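Local coordinates for protein intracellular exo-alpha-(1->5)-L-arabinofuranosidase (Bifidobacterium longum, PDB 2Y2W) that hydrolyses terminal alpha-L-arabinofuranosyl residues from arabinans and arabinoxylan, as a glycoside hydrolase of family 51, at residues M147-D151 with E180-V184; R442-P448 with A468-D473. One frame throughout, in Å; residues are numbered along the deposited sequence.

Contact 1 of 2, residues M147-D151 with E180-V184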
loop_
_atom_site.group_PDB
_atom_site.type_symbol
_atom_site.label_atom_id
_atom_site.label_comp_id
_atom_site.label_asym_id
_atom_site.label_seq_id
_atom_site.Cartn_x
_atom_site.Cartn_y
_atom_site.Cartn_z
ATOM N N MET D 147 11.507 -21.872 -15.129
ATOM C CA MET D 147 12.598 -21.418 -14.273
ATOM C C MET D 147 12.085 -20.529 -13.138
ATOM O O MET D 147 11.260 -19.634 -13.347
ATOM C CB MET D 147 13.657 -20.680 -15.088
ATOM C CG MET D 147 14.612 -21.596 -15.837
ATOM S SD MET D 147 15.925 -22.275 -14.801
ATOM C CE MET D 147 16.806 -20.791 -14.326
ATOM N N GLY D 148 12.578 -20.807 -11.935
ATOM C CA GLY D 148 12.274 -20.034 -10.742
ATOM C C GLY D 148 13.459 -20.108 -9.803
ATOM O O GLY D 148 14.537 -20.560 -10.196
ATOM N N ILE D 149 13.260 -19.681 -8.559
ATOM C CA ILE D 149 14.352 -19.620 -7.586
ATOM C C ILE D 149 14.900 -21.002 -7.193
ATOM O O ILE D 149 16.087 -21.131 -6.904
ATOM C CB ILE D 149 13.987 -18.743 -6.340
ATOM C CG1 ILE D 149 15.215 -18.494 -5.453
ATOM C CG2 ILE D 149 12.823 -19.341 -5.552
ATOM C CD1 ILE D 149 16.358 -17.775 -6.154
ATOM N N ASP D 150 14.037 -22.017 -7.194
ATOM C CA ASP D 150 14.455 -23.407 -6.993
ATOM C C ASP D 150 15.464 -23.811 -8.070
ATOM O O ASP D 150 16.519 -24.372 -7.770
ATOM C CB ASP D 150 13.251 -24.355 -7.057
ATOM C CG ASP D 150 12.383 -24.319 -5.800
ATOM O OD1 ASP D 150 12.855 -23.864 -4.734
ATOM O OD2 ASP D 150 11.217 -24.773 -5.881
ATOM N N ASP D 151 15.127 -23.502 -9.321
ATOM C CA ASP D 151 15.914 -23.920 -10.477
ATOM C C ASP D 151 17.171 -23.077 -10.653
ATOM O O ASP D 151 18.246 -23.617 -10.930
ATOM C CB ASP D 151 15.058 -23.882 -11.748
ATOM C CG ASP D 151 13.863 -24.820 -11.679
ATOM O OD1 ASP D 151 14.065 -26.052 -11.607
ATOM O OD2 ASP D 151 12.717 -24.323 -11.701
ATOM N N GLU D 180 9.599 -14.952 0.945
ATOM C CA GLU D 180 10.659 -15.517 0.102
ATOM C C GLU D 180 11.961 -15.716 0.874
ATOM O O GLU D 180 12.677 -16.687 0.644
ATOM C CB GLU D 180 10.904 -14.658 -1.146
ATOM C CG GLU D 180 11.989 -15.221 -2.070
ATOM C CD GLU D 180 11.941 -14.671 -3.483
ATOM O OE1 GLU D 180 11.750 -13.443 -3.657
ATOM O OE2 GLU D 180 12.114 -15.476 -4.426
ATOM N N LEU D 181 12.256 -14.790 1.784
ATOM C CA LEU D 181 13.434 -14.879 2.640
ATOM C C LEU D 181 13.387 -16.142 3.504
ATOM O O LEU D 181 14.366 -16.883 3.593
ATOM C CB LEU D 181 13.543 -13.621 3.511
ATOM C CG LEU D 181 14.593 -13.545 4.624
ATOM C CD1 LEU D 181 16.011 -13.651 4.076
ATOM C CD2 LEU D 181 14.412 -12.257 5.400
ATOM N N GLU D 182 12.238 -16.375 4.129
ATOM C CA GLU D 182 12.003 -17.559 4.946
ATOM C C GLU D 182 12.063 -18.838 4.107
ATOM O O GLU D 182 12.647 -19.831 4.534
ATOM C CB GLU D 182 10.648 -17.434 5.641
ATOM C CG GLU D 182 10.317 -18.526 6.644
ATOM C CD GLU D 182 8.979 -18.289 7.342
ATOM O OE1 GLU D 182 8.450 -17.154 7.274
ATOM O OE2 GLU D 182 8.456 -19.232 7.971
ATOM N N TYR D 183 11.463 -18.805 2.918
ATOM C CA TYR D 183 11.440 -19.967 2.027
ATOM C C TYR D 183 12.841 -20.340 1.565
ATOM O O TYR D 183 13.201 -21.519 1.517
ATOM C CB TYR D 183 10.552 -19.707 0.805
ATOM C CG TYR D 183 10.618 -20.798 -0.242
ATOM C CD1 TYR D 183 9.752 -21.886 -0.197
ATOM C CD2 TYR D 183 11.555 -20.745 -1.277
ATOM C CE1 TYR D 183 9.814 -22.891 -1.147
ATOM C CE2 TYR D 183 11.627 -21.747 -2.232
ATOM C CZ TYR D 183 10.753 -22.815 -2.163
ATOM O OH TYR D 183 10.817 -23.809 -3.107
ATOM N N VAL D 184 13.624 -19.322 1.232
ATOM C CA VAL D 184 14.931 -19.519 0.633
ATOM C C VAL D 184 16.042 -19.829 1.657
ATOM O O VAL D 184 16.965 -20.593 1.357
ATOM C CB VAL D 184 15.290 -18.308 -0.269
ATOM C CG1 VAL D 184 15.965 -17.203 0.524
ATOM C CG2 VAL D 184 16.159 -18.738 -1.416
#
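One buried hydrogen bond links Asp-150 and Tyr-183 across segments 147-151 and 180-184: the phenol of Tyr-183 donates to the carboxylate of Asp-150, with OH and OD1 2.6 Å apart. The acceptor uses its syn lone pair, and OD1 lies at the edge of the ring, in its plane, while the carboxylate as a whole is turned 36° from that plane. Tyr-183 reaches this far because CG stands anti to its backbone N (chi1 173°), which sends the ring out from helix 174-185 toward the first turn of helix 149-159, where Gly-148 is the N-cap. The polar pair has further support, since Asn-199 ND2 hydrogen-bonds to the same phenol oxygen and more weakly to Asp-150 OD2, which also receives a weak bond from Gly-126 N.

Ile-149 makes the apolar contacts, its two branches dividing the work. CG1 meets Val-184 CG2 at 4.2 Å, the side chains crossing at about a right angle. CG2 lies 4.3 Å from Tyr-183 CE2, obliquely to the ring. The same methyl carbon also comes within 4.1 Å of a carboxylate oxygen, Glu-180 OE2. Leu-165 of barrel strand 162-167 touches both Ile-149 and Glu-180, placing the contact against the outside of the barrel.

An alanine in place of Asp-150 would take away the carboxylate and is likely to leave the Tyr-183 hydroxyl without its acceptor across the contact, with the ring freer to shift. With looser apolar contacts beside it, the short phenol-carboxylate bond gives this helix pairing its directional element, and the position of Asp-150 in a helix's first turn would probably help stabilise its negative charge.

Contact 2 of 2, residues R442-P448 with A468-D473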
loop_
_atom_site.group_PDB
_atom_site.type_symbol
_atom_site.label_atom_id
_atom_site.label_comp_id
_atom_site.label_asym_id
_atom_site.label_seq_id
_atom_site.Cartn_x
_atom_site.Cartn_y
_atom_site.Cartn_z
ATOM N N ARG D 442 43.746 -9.435 -9.628
ATOM C CA ARG D 442 43.771 -9.918 -8.250
ATOM C C ARG D 442 44.611 -9.018 -7.347
ATOM O O ARG D 442 45.444 -8.243 -7.826
ATOM C CB ARG D 442 44.305 -11.353 -8.192
ATOM C CG ARG D 442 43.433 -12.402 -8.880
ATOM C CD ARG D 442 42.113 -12.629 -8.144
ATOM N NE ARG D 442 41.554 -13.955 -8.416
ATOM C CZ ARG D 442 40.788 -14.259 -9.462
ATOM N NH1 ARG D 442 40.477 -13.338 -10.364
ATOM N NH2 ARG D 442 40.335 -15.497 -9.607
ATOM N N GLY D 443 44.379 -9.128 -6.040
ATOM C CA GLY D 443 45.163 -8.408 -5.041
ATOM C C GLY D 443 44.700 -6.982 -4.824
ATOM O O GLY D 443 43.555 -6.745 -4.437
ATOM N N GLN D 444 45.603 -6.035 -5.073
ATOM C CA GLN D 444 45.329 -4.611 -4.881
ATOM C C GLN D 444 45.191 -3.886 -6.221
ATOM O O GLN D 444 45.829 -4.258 -7.208
ATOM C CB GLN D 444 46.437 -3.958 -4.047
ATOM C CG GLN D 444 46.535 -4.448 -2.602
ATOM C CD GLN D 444 45.613 -3.704 -1.642
ATOM O OE1 GLN D 444 44.955 -2.730 -2.010
ATOM N NE2 GLN D 444 45.570 -4.164 -0.397
ATOM N N ALA D 445 44.355 -2.849 -6.240
ATOM C CA ALA D 445 44.141 -2.038 -7.436
ATOM C C ALA D 445 44.877 -0.707 -7.326
ATOM O O ALA D 445 44.746 0.007 -6.331
ATOM C CB ALA D 445 42.653 -1.813 -7.674
ATOM N N TYR D 446 45.654 -0.387 -8.356
ATOM C CA TYR D 446 46.452 0.835 -8.385
ATOM C C TYR D 446 46.039 1.736 -9.543
ATOM O O TYR D 446 45.796 1.258 -10.654
ATOM C CB TYR D 446 47.942 0.499 -8.500
ATOM C CG TYR D 446 48.569 -0.035 -7.231
ATOM C CD1 TYR D 446 49.089 0.832 -6.272
ATOM C CD2 TYR D 446 48.657 -1.408 -6.995
ATOM C CE1 TYR D 446 49.674 0.349 -5.104
ATOM C CE2 TYR D 446 49.242 -1.903 -5.826
ATOM C CZ TYR D 446 49.744 -1.015 -4.886
ATOM O OH TYR D 446 50.321 -1.484 -3.727
ATOM N N ALA D 447 45.960 3.036 -9.272
ATOM C CA ALA D 447 45.664 4.027 -10.303
ATOM C C ALA D 447 46.949 4.745 -10.726
ATOM O O ALA D 447 47.388 5.682 -10.053
ATOM C CB ALA D 447 44.617 5.023 -9.805
ATOM N N PRO D 448 47.557 4.306 -11.845
ATOM C CA PRO D 448 48.863 4.829 -12.245
ATOM C C PRO D 448 48.787 6.261 -12.762
ATOM O O PRO D 448 47.726 6.704 -13.211
ATOM C CB PRO D 448 49.288 3.883 -13.369
ATOM C CG PRO D 448 48.013 3.411 -13.963
ATOM C CD PRO D 448 47.001 3.381 -12.853
ATOM N N ALA D 468 44.074 3.595 -18.019
ATOM C CA ALA D 468 44.654 2.323 -17.555
ATOM C C ALA D 468 44.514 2.023 -16.055
ATOM O O ALA D 468 44.398 2.938 -15.234
ATOM C CB ALA D 468 46.126 2.240 -17.969
ATOM N N VAL D 469 44.528 0.729 -15.720
ATOM C CA VAL D 469 44.603 0.240 -14.332
ATOM C C VAL D 469 45.723 -0.772 -14.134
ATOM O O VAL D 469 46.085 -1.503 -15.057
ATOM C CB VAL D 469 43.302 -0.461 -13.849
ATOM C CG1 VAL D 469 42.315 0.537 -13.312
ATOM C CG2 VAL D 469 42.690 -1.339 -14.943
ATOM N N VAL D 470 46.247 -0.825 -12.912
ATOM C CA VAL D 470 47.231 -1.835 -12.533
ATOM C C VAL D 470 46.731 -2.618 -11.319
ATOM O O VAL D 470 46.417 -2.034 -10.280
ATOM C CB VAL D 470 48.617 -1.210 -12.220
ATOM C CG1 VAL D 470 49.620 -2.286 -11.813
ATOM C CG2 VAL D 470 49.143 -0.427 -13.416
ATOM N N THR D 471 46.645 -3.938 -11.468
ATOM C CA THR D 471 46.334 -4.822 -10.344
ATOM C C THR D 471 47.559 -5.653 -9.980
ATOM O O THR D 471 48.264 -6.159 -10.860
ATOM C CB THR D 471 45.119 -5.735 -10.622
ATOM O OG1 THR D 471 45.225 -6.301 -11.934
ATOM C CG2 THR D 471 43.825 -4.945 -10.519
ATOM N N TRP D 472 47.804 -5.787 -8.678
ATOM C CA TRP D 472 49.045 -6.373 -8.178
ATOM C C TRP D 472 48.848 -7.166 -6.889
ATOM O O TRP D 472 48.312 -6.651 -5.902
ATOM C CB TRP D 472 50.088 -5.265 -7.978
ATOM C CG TRP D 472 51.370 -5.691 -7.319
ATOM C CD1 TRP D 472 51.795 -5.355 -6.065
ATOM C CD2 TRP D 472 52.397 -6.516 -7.883
ATOM N NE1 TRP D 472 53.018 -5.923 -5.810
ATOM C CE2 TRP D 472 53.413 -6.641 -6.909
ATOM C CE3 TRP D 472 52.557 -7.163 -9.115
ATOM C CZ2 TRP D 472 54.576 -7.387 -7.127
ATOM C CZ3 TRP D 472 53.714 -7.907 -9.331
ATOM C CH2 TRP D 472 54.708 -8.010 -8.340
ATOM N N ASP D 473 49.285 -8.424 -6.918
ATOM C CA ASP D 473 49.296 -9.288 -5.739
ATOM C C ASP D 473 50.718 -9.339 -5.180
ATOM O O ASP D 473 51.640 -9.823 -5.844
ATOM C CB ASP D 473 48.802 -10.697 -6.099
ATOM C CG ASP D 473 48.316 -11.487 -4.892
ATOM O OD1 ASP D 473 49.056 -11.587 -3.890
ATOM O OD2 ASP D 473 47.189 -12.025 -4.954
HETATM O O HOH W 1 46.701 -8.747 -10.059
#
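Four backbone hydrogen bonds tie strand 444-446 to strand 468-473 in antiparallel register. At the pair Gln-444 and Trp-472, Gln-444 N donates to Trp-472 O at 2.9 Å; the bond is straight at hydrogen (173°), though the donor sits above the carbonyl plane. The return bond, from Trp-472 N to Gln-444 O, lies in the carbonyl plane. At the second hydrogen-bonded pair, Tyr-446 N approaches Val-470 O at 2.6 Å, nearly along the C=O axis, and Val-470 N answers to Tyr-446 O at 3.1 Å. Between them falls the non-hydrogen-bonded pair Ala-445 and Thr-471, where Thr-471 CA comes within 3.2 Å of Gln-444 O in a CA-H...O contact.

Beyond the regular ladder, a water donates to Arg-442 O at 2.6 Å and weakly accepts from Thr-471 OG1. Gly-443 has a positive phi (83°), and a beta carbon there would probably clash with Trp-472 O and Asp-473 CA; both features favour glycine.

Packing follows the alternation of the strands. On the face bearing Tyr-446, Val-470 and Trp-472, Tyr-446 CE2 lies obliquely 4.1 Å from Trp-472 CB, while Tyr-446 CB rests on Val-470 CB. The CG2 branch of Val-470, anti to the carbonyl carbon, meets Pro-448 CG at 4.0 Å. Phe-564 of strand 558-564 touches Val-470 and Trp-472 on this side, whereas Val-469 packs on helix 382-397.

The main-chain bonds thus hold the strands of this beta hairpin together in this register, and the side chains add an aromatic and aliphatic row along one face.

Overall arrangement
Contact 1 and contact 2 belong to separate parts of the chain, their centres 37 Å apart and their nearest atoms about 24 Å apart. Contact 1 closes before contact 2 opens, and they share no helix, strand or sheet. The first ties helices 149-159 and 174-185, which flank strand 162-167 in sequence, on the outside of the eight-stranded parallel barrel, the scaffold of the catalytic domain in this family. The second pairs strands 444-456 and 462-473 of the mixed, mainly antiparallel sheet of the beta domain, built mostly from C-terminal strands and joined by the N-terminal strands 45-48 and 57-58. Both lie away from the residues that probably form the active site.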